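Local coordinates for protein 6-phospho-alpha-glucosidase (Merdibacter massiliensis, PDB 6VC6) that probably hydrolyses 6-phospho-alpha-glucosides as a family 4 glycosidase, binding NAD and a manganese ion beside the sugar phosphate, at residues Q172-M177 with L259-Y263; I224-L230 with Y245-Q249; R178-L183 with F229-E235. One frame throughout, in Å; residues are numbered along the deposited sequence.

The three contacts lie on one side of the chain, and two of them use helix 172-184: its first turn in interaction 1, its later turns in interaction 3. Interaction 1 is at the sugar, with Gln172 and Tyr263 in the 6-phosphoglucose pocket and the side chain of Gln172 about 5 Å from the manganese ion. Interaction 2, its centre about 13 Å from that of interaction 1, meets it through Tyr245, whose OH lies 3.4 Å from Asn175 CB. Interactions 2 and 3 have centres about 10 Å apart and share Phe229 and Leu230, and Ile224 CG1 approaches Leu183 CD1 to 3.5 Å. Packing thus runs continuously from pocket wall to periphery.

Interaction 1 (Q172-M177 with L259-Y263); sequences QPENIM and LPNTY. With G6P (6-O-phosphono-alpha-D-glucopyranose), chain F.
A buried polar and apolar contact joins the first turn of helix 172-184 to strand 259-260 and the loop that follows it, at the wall of the sugar-phosphate pocket. Gln172 carries the polar half. With its CG anti to the backbone N (chi1 165°) and the chain bent at chi2, its amide turns to Thr262, and OE1 accepts two bonds from one face of the amide plane: from Thr262 OG1 at 2.5 Å, well above that plane, and from Thr262 N at 3.2 Å. Gln172 NE2 lies 3.4 Å from G6P O1. Asn261 OD1, 3.2 Å from Gln172 CG, accepts Tyr263 N-H at 2.9 Å on a lone pair in the carbonyl plane, a capping bond at the turn leading into the next helix. The sugar lies at the edge of the Tyr263 ring, near its plane, with Tyr263 OH 3.2 Å from G6P C1. Ile176 CG2 packs on Leu259 CD2 (3.7 Å), and Ile176 CD1 rests on Asn261 CA. A leucine in place of Gln172 would probably leave the hydroxyl and amide N-H of Thr262 without their shared acceptor. Two donors on one oxygen probably fix the amide's rotation, consistent with NE2 being kept near the sugar's O1.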
# COMPACT_ATOMS: atom_id res chain seq x y z
N GLN A 172 0.46 5.67 -3.44
CA GLN A 172 1.52 6.66 -3.43
C GLN A 172 1.76 7.27 -4.81
O GLN A 172 1.89 8.50 -4.90
CB GLN A 172 2.80 6.06 -2.84
CG GLN A 172 4.06 6.87 -3.09
CD GLN A 172 4.18 8.07 -2.18
OE1 GLN A 172 5.06 8.91 -2.35
NE2 GLN A 172 3.29 8.16 -1.19
N PRO A 173 1.84 6.50 -5.90
CA PRO A 173 2.03 7.14 -7.22
C PRO A 173 0.93 8.13 -7.58
O PRO A 173 1.23 9.18 -8.16
CB PRO A 173 2.06 5.95 -8.19
CG PRO A 173 2.55 4.82 -7.36
CD PRO A 173 1.94 5.03 -6.01
N GLU A 174 -0.33 7.83 -7.25
CA GLU A 174 -1.40 8.78 -7.54
C GLU A 174 -1.31 10.00 -6.64
O GLU A 174 -1.57 11.13 -7.08
CB GLU A 174 -2.77 8.11 -7.40
CG GLU A 174 -3.93 9.08 -7.56
CD GLU A 174 -5.29 8.42 -7.42
OE1 GLU A 174 -5.71 7.71 -8.36
OE2 GLU A 174 -5.94 8.62 -6.38
N ASN A 175 -0.95 9.80 -5.36
CA ASN A 175 -0.83 10.93 -4.45
C ASN A 175 0.25 11.91 -4.90
O ASN A 175 0.14 13.12 -4.65
CB ASN A 175 -0.55 10.44 -3.03
CG ASN A 175 -1.80 9.95 -2.33
OD1 ASN A 175 -2.91 10.36 -2.66
ND2 ASN A 175 -1.62 9.08 -1.34
N ILE A 176 1.30 11.41 -5.55
CA ILE A 176 2.31 12.30 -6.11
C ILE A 176 1.74 13.08 -7.28
O ILE A 176 2.01 14.28 -7.44
CB ILE A 176 3.56 11.49 -6.50
CG1 ILE A 176 4.33 11.06 -5.25
CG2 ILE A 176 4.46 12.30 -7.43
CD1 ILE A 176 5.27 9.91 -5.48
N MSE A 177 0.95 12.43 -8.12
CA MSE A 177 0.28 13.10 -9.23
C MSE A 177 -0.69 14.15 -8.71
O MSE A 177 -0.82 15.23 -9.28
CB MSE A 177 -0.46 12.08 -10.11
CG MSE A 177 0.46 11.18 -10.94
SE MSE A 177 1.55 12.16 -12.23
CE MSE A 177 3.21 12.28 -11.21
N LEU A 259 11.26 12.47 -11.35
CA LEU A 259 10.49 12.82 -10.17
C LEU A 259 10.36 11.60 -9.27
O LEU A 259 9.82 10.58 -9.70
CB LEU A 259 9.11 13.34 -10.57
CG LEU A 259 8.11 13.64 -9.46
CD1 LEU A 259 8.51 14.89 -8.69
CD2 LEU A 259 6.71 13.79 -10.03
N PRO A 260 10.82 11.67 -8.02
CA PRO A 260 10.92 10.45 -7.20
C PRO A 260 9.67 10.16 -6.38
O PRO A 260 8.98 11.05 -5.89
CB PRO A 260 12.11 10.76 -6.29
CG PRO A 260 12.00 12.24 -6.07
CD PRO A 260 11.43 12.83 -7.35
N ASN A 261 9.39 8.86 -6.24
CA ASN A 261 8.51 8.40 -5.18
C ASN A 261 9.06 8.86 -3.84
O ASN A 261 10.26 8.76 -3.59
CB ASN A 261 8.40 6.87 -5.23
CG ASN A 261 7.32 6.32 -4.32
OD1 ASN A 261 7.29 6.60 -3.12
ND2 ASN A 261 6.43 5.51 -4.89
N THR A 262 8.18 9.38 -2.98
CA THR A 262 8.65 9.97 -1.72
C THR A 262 9.33 8.94 -0.82
O THR A 262 10.07 9.33 0.08
CB THR A 262 7.49 10.62 -0.96
OG1 THR A 262 6.58 9.62 -0.49
CG2 THR A 262 6.75 11.60 -1.86
N TYR A 263 9.10 7.65 -1.05
CA TYR A 263 9.79 6.62 -0.29
C TYR A 263 11.24 6.45 -0.71
O TYR A 263 12.00 5.77 -0.01
CB TYR A 263 9.05 5.29 -0.41
CG TYR A 263 7.86 5.18 0.51
CD1 TYR A 263 8.02 4.86 1.85
CD2 TYR A 263 6.57 5.42 0.05
CE1 TYR A 263 6.94 4.76 2.70
CE2 TYR A 263 5.48 5.33 0.89
CZ TYR A 263 5.67 5.00 2.22
OH TYR A 263 4.59 4.90 3.06
C1 G6P F . 1.75 5.90 2.01
C2 G6P F . 1.76 4.50 1.37
C3 G6P F . 1.11 3.42 2.21
C4 G6P F . 1.50 3.61 3.66
C5 G6P F . 0.85 4.89 4.14
C6 G6P F . 1.31 5.20 5.56
O1 G6P F . 1.11 6.82 1.12
O2 G6P F . 1.11 4.56 0.10
O3 G6P F . 1.51 2.12 1.76
O4 G6P F . 1.03 2.50 4.43
O5 G6P F . 1.19 6.03 3.33
O6 G6P F . 0.32 5.99 6.20
P G6P F . 0.37 6.22 7.79
O1P G6P F . -0.33 4.99 8.33
O2P G6P F . 1.84 6.30 8.12
O3P G6P F . -0.38 7.52 7.99

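Interaction 2 (I224-L230 with Y245-Q249); sequences IKEKGFL and YGFVQ
Phe229 and Tyr245 meet at a slant: Phe229 CE2 comes to the edge of the tyrosine ring, near its plane, 3.7 Å from Tyr245 CD1. A first torsion of -161° carries the phenylalanine ring in from the extended chain after helix 217-227 toward the junction of helices 239-246 and 248-254. Val248 CG1 lies 4.0 Å from Phe229 CD2; the place of its other methyl is doubtful in the model. Beside this, the backbones draw close, and Gly246 CA makes a CA-H...O contact with Phe229 O at 3.5 Å.

At the other end of the contact Gln249 lies alongside Ile224, the two side chains running in opposite directions, with Gln249 CB 4.0 Å from Ile224 CG2. The glutamine chain is extended beyond CG, which takes its amide to the C-terminal part of helix 217-227. There NE2 gives a weak, bent bond to Ile224 O (2.8 Å, 126° at the hydrogen) and stands 3.1 Å from Lys225 O. Ile224 O also receives a weak bond from Gly228 N. Outside the two segments, helix 172-184 packs on this group through Leu183 against Ile224.

Gly228, of positive phi, is where the chain departs from helical geometry; the arrangement is that of a helix C-terminal region and the extended loop that follows, packed against the junction between two consecutive helices in the region assigned to the family 4 C-terminal domain.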
# COMPACT_ATOMS: atom_id res chain seq x y z
N ILE A 224 9.27 23.34 -8.06
CA ILE A 224 9.73 22.68 -6.85
C ILE A 224 10.97 23.38 -6.29
O ILE A 224 11.10 23.57 -5.08
CB ILE A 224 10.00 21.19 -7.12
CG1 ILE A 224 8.68 20.42 -7.21
CG2 ILE A 224 10.87 20.59 -6.02
CD1 ILE A 224 8.85 18.93 -7.43
N LYS A 225 11.88 23.79 -7.18
CA LYS A 225 13.11 24.44 -6.73
C LYS A 225 12.83 25.78 -6.07
O LYS A 225 13.55 26.18 -5.14
CB LYS A 225 14.07 24.61 -7.91
CG LYS A 225 15.45 25.12 -7.52
CD LYS A 225 16.18 25.70 -8.72
CE LYS A 225 17.69 25.71 -8.49
NZ LYS A 225 18.44 25.90 -9.77
N GLU A 226 11.79 26.49 -6.51
CA GLU A 226 11.52 27.83 -6.01
C GLU A 226 10.44 27.88 -4.93
O GLU A 226 10.49 28.76 -4.07
CB GLU A 226 11.10 28.76 -7.16
CG GLU A 226 9.90 28.28 -7.96
CD GLU A 226 9.70 29.07 -9.24
OE1 GLU A 226 10.65 29.75 -9.67
OE2 GLU A 226 8.60 29.00 -9.82
N LYS A 227 9.48 26.95 -4.95
CA LYS A 227 8.40 26.97 -3.98
C LYS A 227 8.38 25.75 -3.06
O LYS A 227 7.95 25.88 -1.90
CB LYS A 227 7.04 27.08 -4.69
CG LYS A 227 5.82 26.97 -3.80
CD LYS A 227 4.54 27.28 -4.56
CE LYS A 227 3.80 26.01 -4.95
NZ LYS A 227 3.29 26.07 -6.35
N GLY A 228 8.87 24.60 -3.50
CA GLY A 228 8.82 23.40 -2.70
C GLY A 228 7.80 22.42 -3.22
O GLY A 228 7.24 22.55 -4.31
N PHE A 229 7.54 21.40 -2.40
CA PHE A 229 6.64 20.31 -2.77
C PHE A 229 5.73 19.99 -1.59
O PHE A 229 6.21 19.60 -0.53
CB PHE A 229 7.43 19.07 -3.20
CG PHE A 229 6.63 18.09 -4.00
CD1 PHE A 229 6.03 18.46 -5.19
CD2 PHE A 229 6.49 16.78 -3.56
CE1 PHE A 229 5.30 17.56 -5.93
CE2 PHE A 229 5.76 15.87 -4.29
CZ PHE A 229 5.16 16.26 -5.48
N LEU A 230 4.43 20.16 -1.79
CA LEU A 230 3.44 19.92 -0.76
C LEU A 230 2.49 18.79 -1.17
O LEU A 230 2.20 18.63 -2.36
CB LEU A 230 2.61 21.18 -0.47
CG LEU A 230 3.28 22.34 0.26
CD1 LEU A 230 2.31 23.51 0.39
CD2 LEU A 230 3.78 21.90 1.62
N TYR A 245 7.16 14.89 2.11
CA TYR A 245 6.89 15.47 0.79
C TYR A 245 7.82 16.64 0.50
O TYR A 245 8.28 16.81 -0.64
CB TYR A 245 5.43 15.92 0.71
CG TYR A 245 4.49 14.85 0.22
CD1 TYR A 245 4.09 14.80 -1.11
CD2 TYR A 245 4.01 13.87 1.08
CE1 TYR A 245 3.23 13.82 -1.56
CE2 TYR A 245 3.15 12.88 0.64
CZ TYR A 245 2.76 12.87 -0.68
OH TYR A 245 1.91 11.89 -1.13
N GLY A 246 8.12 17.46 1.51
CA GLY A 246 9.02 18.58 1.31
C GLY A 246 10.43 18.16 0.97
O GLY A 246 11.16 18.90 0.29
N PHE A 247 10.85 16.97 1.41
CA PHE A 247 12.19 16.47 1.15
C PHE A 247 12.44 16.18 -0.32
O PHE A 247 13.60 16.00 -0.71
CB PHE A 247 12.44 15.22 1.99
CG PHE A 247 13.89 14.81 2.05
CD1 PHE A 247 14.79 15.52 2.83
CD2 PHE A 247 14.34 13.71 1.33
CE1 PHE A 247 16.12 15.14 2.89
CE2 PHE A 247 15.67 13.33 1.39
CZ PHE A 247 16.56 14.04 2.17
N VAL A 248 11.40 16.12 -1.15
CA VAL A 248 11.62 15.86 -2.57
C VAL A 248 12.38 17.00 -3.22
O VAL A 248 13.13 16.80 -4.18
CB VAL A 248 10.27 15.59 -3.27
CG1 VAL A 248 9.58 14.37 -2.68
CG2 VAL A 248 9.37 16.81 -3.17
N GLN A 249 12.29 18.22 -2.67
CA GLN A 249 13.07 19.33 -3.19
C GLN A 249 14.57 19.04 -3.12
O GLN A 249 15.31 19.31 -4.08
CB GLN A 249 12.74 20.61 -2.43
CG GLN A 249 13.39 21.87 -2.99
CD GLN A 249 13.04 23.11 -2.20
OE1 GLN A 249 13.06 23.11 -0.97
NE2 GLN A 249 12.70 24.19 -2.91

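Interaction 3 (R178-L183 with F229-E235); sequences RSVSRL and FLPQDAE
Arg182 NH1 is the donor that binds most of this contact, giving one bond to Gln232 O at 2.9 Å, from well above that carbonyl's plane, and another to Glu235 OE1 at 3.0 Å. Arg182, its chain stretched from CG to NE, reaches over the type I turn Pro231-Ala234 and meets the Glu235 carboxylate end-on with NH1 and NH2. This salt bridge is nearly coplanar and uses the syn lone pairs, with Arg182 NH2 to Glu235 OE2 at 2.9 Å.

One turn earlier on helix 172-184, Arg178 NH1 donates to a lone pair of Gln232 OE1 at 3.0 Å, the oxygen lying near the guanidinium plane although the two flat groups are turned 72° apart. Gln232 CB lies 3.6 Å from Arg178 O, which accepts from Ser181 OG at 2.6 Å and from Arg182 N on the same face of its plane. A water links Gln232 NE2 to Ser181 OG, weakly at the serine. Alongside, Leu183 CD1 touches the edge of the Phe229 ring at CD1 (3.8 Å), and Ser179 CB lies 3.5 Å from Phe229 CZ; Ser179 OG bonds back to Asn175 O. Glu174 forms a salt bridge with Arg178 NE.

Three bonds from one guanidinium tie the turn and Glu235 to the helix: the carboxylate probably offsets the charge of Arg182, and the two-pronged grip is likely to hold its plane, while Arg178 adds a separate bond to Gln232.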
# COMPACT_ATOMS: atom_id res chain seq x y z
N ARG A 178 -1.37 13.82 -7.60
CA ARG A 178 -2.24 14.79 -6.96
C ARG A 178 -1.45 15.98 -6.43
O ARG A 178 -1.89 17.13 -6.54
CB ARG A 178 -3.03 14.12 -5.83
CG ARG A 178 -4.12 13.17 -6.30
CD ARG A 178 -4.77 12.46 -5.12
NE ARG A 178 -5.95 11.71 -5.52
CZ ARG A 178 -7.19 12.21 -5.52
NH1 ARG A 178 -7.40 13.46 -5.15
NH2 ARG A 178 -8.21 11.45 -5.91
N SER A 179 -0.27 15.71 -5.85
CA SER A 179 0.58 16.80 -5.38
C SER A 179 1.09 17.64 -6.54
O SER A 179 1.21 18.87 -6.42
CB SER A 179 1.75 16.23 -4.57
OG SER A 179 1.30 15.60 -3.39
N VAL A 180 1.40 17.00 -7.67
CA VAL A 180 1.84 17.73 -8.85
C VAL A 180 0.71 18.61 -9.38
O VAL A 180 0.94 19.74 -9.83
CB VAL A 180 2.35 16.75 -9.92
CG1 VAL A 180 2.41 17.42 -11.29
CG2 VAL A 180 3.71 16.20 -9.53
N SER A 181 -0.53 18.12 -9.33
CA SER A 181 -1.66 18.91 -9.80
C SER A 181 -1.84 20.18 -8.97
O SER A 181 -2.22 21.22 -9.51
CB SER A 181 -2.93 18.07 -9.77
OG SER A 181 -3.40 17.89 -8.45
N ARG A 182 -1.58 20.10 -7.67
CA ARG A 182 -1.61 21.31 -6.84
C ARG A 182 -0.45 22.24 -7.18
O ARG A 182 -0.61 23.46 -7.18
CB ARG A 182 -1.58 20.92 -5.36
CG ARG A 182 -1.49 22.10 -4.41
CD ARG A 182 -1.87 21.69 -3.00
NE ARG A 182 -1.53 22.71 -2.01
CZ ARG A 182 -2.02 22.75 -0.78
NH1 ARG A 182 -2.88 21.83 -0.38
NH2 ARG A 182 -1.66 23.72 0.05
N LEU A 183 0.72 21.67 -7.47
CA LEU A 183 1.86 22.45 -7.93
C LEU A 183 1.50 23.28 -9.16
O LEU A 183 1.82 24.47 -9.24
CB LEU A 183 3.02 21.52 -8.26
CG LEU A 183 4.19 21.32 -7.30
CD1 LEU A 183 5.36 20.77 -8.10
CD2 LEU A 183 4.57 22.60 -6.59
N PHE A 229 7.54 21.40 -2.40
CA PHE A 229 6.64 20.31 -2.77
C PHE A 229 5.73 19.99 -1.59
O PHE A 229 6.21 19.60 -0.53
CB PHE A 229 7.43 19.07 -3.20
CG PHE A 229 6.63 18.09 -4.00
CD1 PHE A 229 6.03 18.46 -5.19
CD2 PHE A 229 6.49 16.78 -3.56
CE1 PHE A 229 5.30 17.56 -5.93
CE2 PHE A 229 5.76 15.87 -4.29
CZ PHE A 229 5.16 16.26 -5.48
N LEU A 230 4.43 20.16 -1.79
CA LEU A 230 3.44 19.92 -0.76
C LEU A 230 2.49 18.79 -1.17
O LEU A 230 2.20 18.63 -2.36
CB LEU A 230 2.61 21.18 -0.47
CG LEU A 230 3.28 22.34 0.26
CD1 LEU A 230 2.31 23.51 0.39
CD2 LEU A 230 3.78 21.90 1.62
N PRO A 231 2.01 18.00 -0.22
CA PRO A 231 0.92 17.07 -0.54
C PRO A 231 -0.35 17.83 -0.88
O PRO A 231 -0.54 18.97 -0.45
CB PRO A 231 0.76 16.25 0.75
CG PRO A 231 1.32 17.12 1.82
CD PRO A 231 2.43 17.91 1.19
N GLN A 232 -1.21 17.19 -1.66
CA GLN A 232 -2.42 17.87 -2.13
C GLN A 232 -3.33 18.25 -0.97
O GLN A 232 -4.01 19.28 -1.03
CB GLN A 232 -3.17 16.98 -3.13
CG GLN A 232 -4.49 17.57 -3.60
CD GLN A 232 -5.35 16.58 -4.36
OE1 GLN A 232 -5.71 15.52 -3.85
NE2 GLN A 232 -5.71 16.93 -5.59
N ASP A 233 -3.36 17.44 0.09
CA ASP A 233 -4.15 17.72 1.28
C ASP A 233 -3.27 18.18 2.44
O ASP A 233 -3.49 17.81 3.59
CB ASP A 233 -4.96 16.48 1.68
CG ASP A 233 -4.12 15.22 1.71
OD1 ASP A 233 -2.90 15.29 1.43
OD2 ASP A 233 -4.68 14.14 2.00
N ALA A 234 -2.27 19.01 2.13
CA ALA A 234 -1.25 19.40 3.10
C ALA A 234 -1.84 20.03 4.36
O ALA A 234 -1.19 20.00 5.41
CB ALA A 234 -0.26 20.37 2.47
N GLU A 235 -3.04 20.60 4.28
CA GLU A 235 -3.62 21.26 5.45
C GLU A 235 -4.05 20.26 6.51
O GLU A 235 -4.09 20.60 7.70
CB GLU A 235 -4.80 22.13 5.02
CG GLU A 235 -4.41 23.46 4.39
CD GLU A 235 -3.75 23.29 3.03
OE1 GLU A 235 -4.22 22.45 2.24
OE2 GLU A 235 -2.76 24.00 2.76
O HOH W 1 -5.07 20.02 -6.37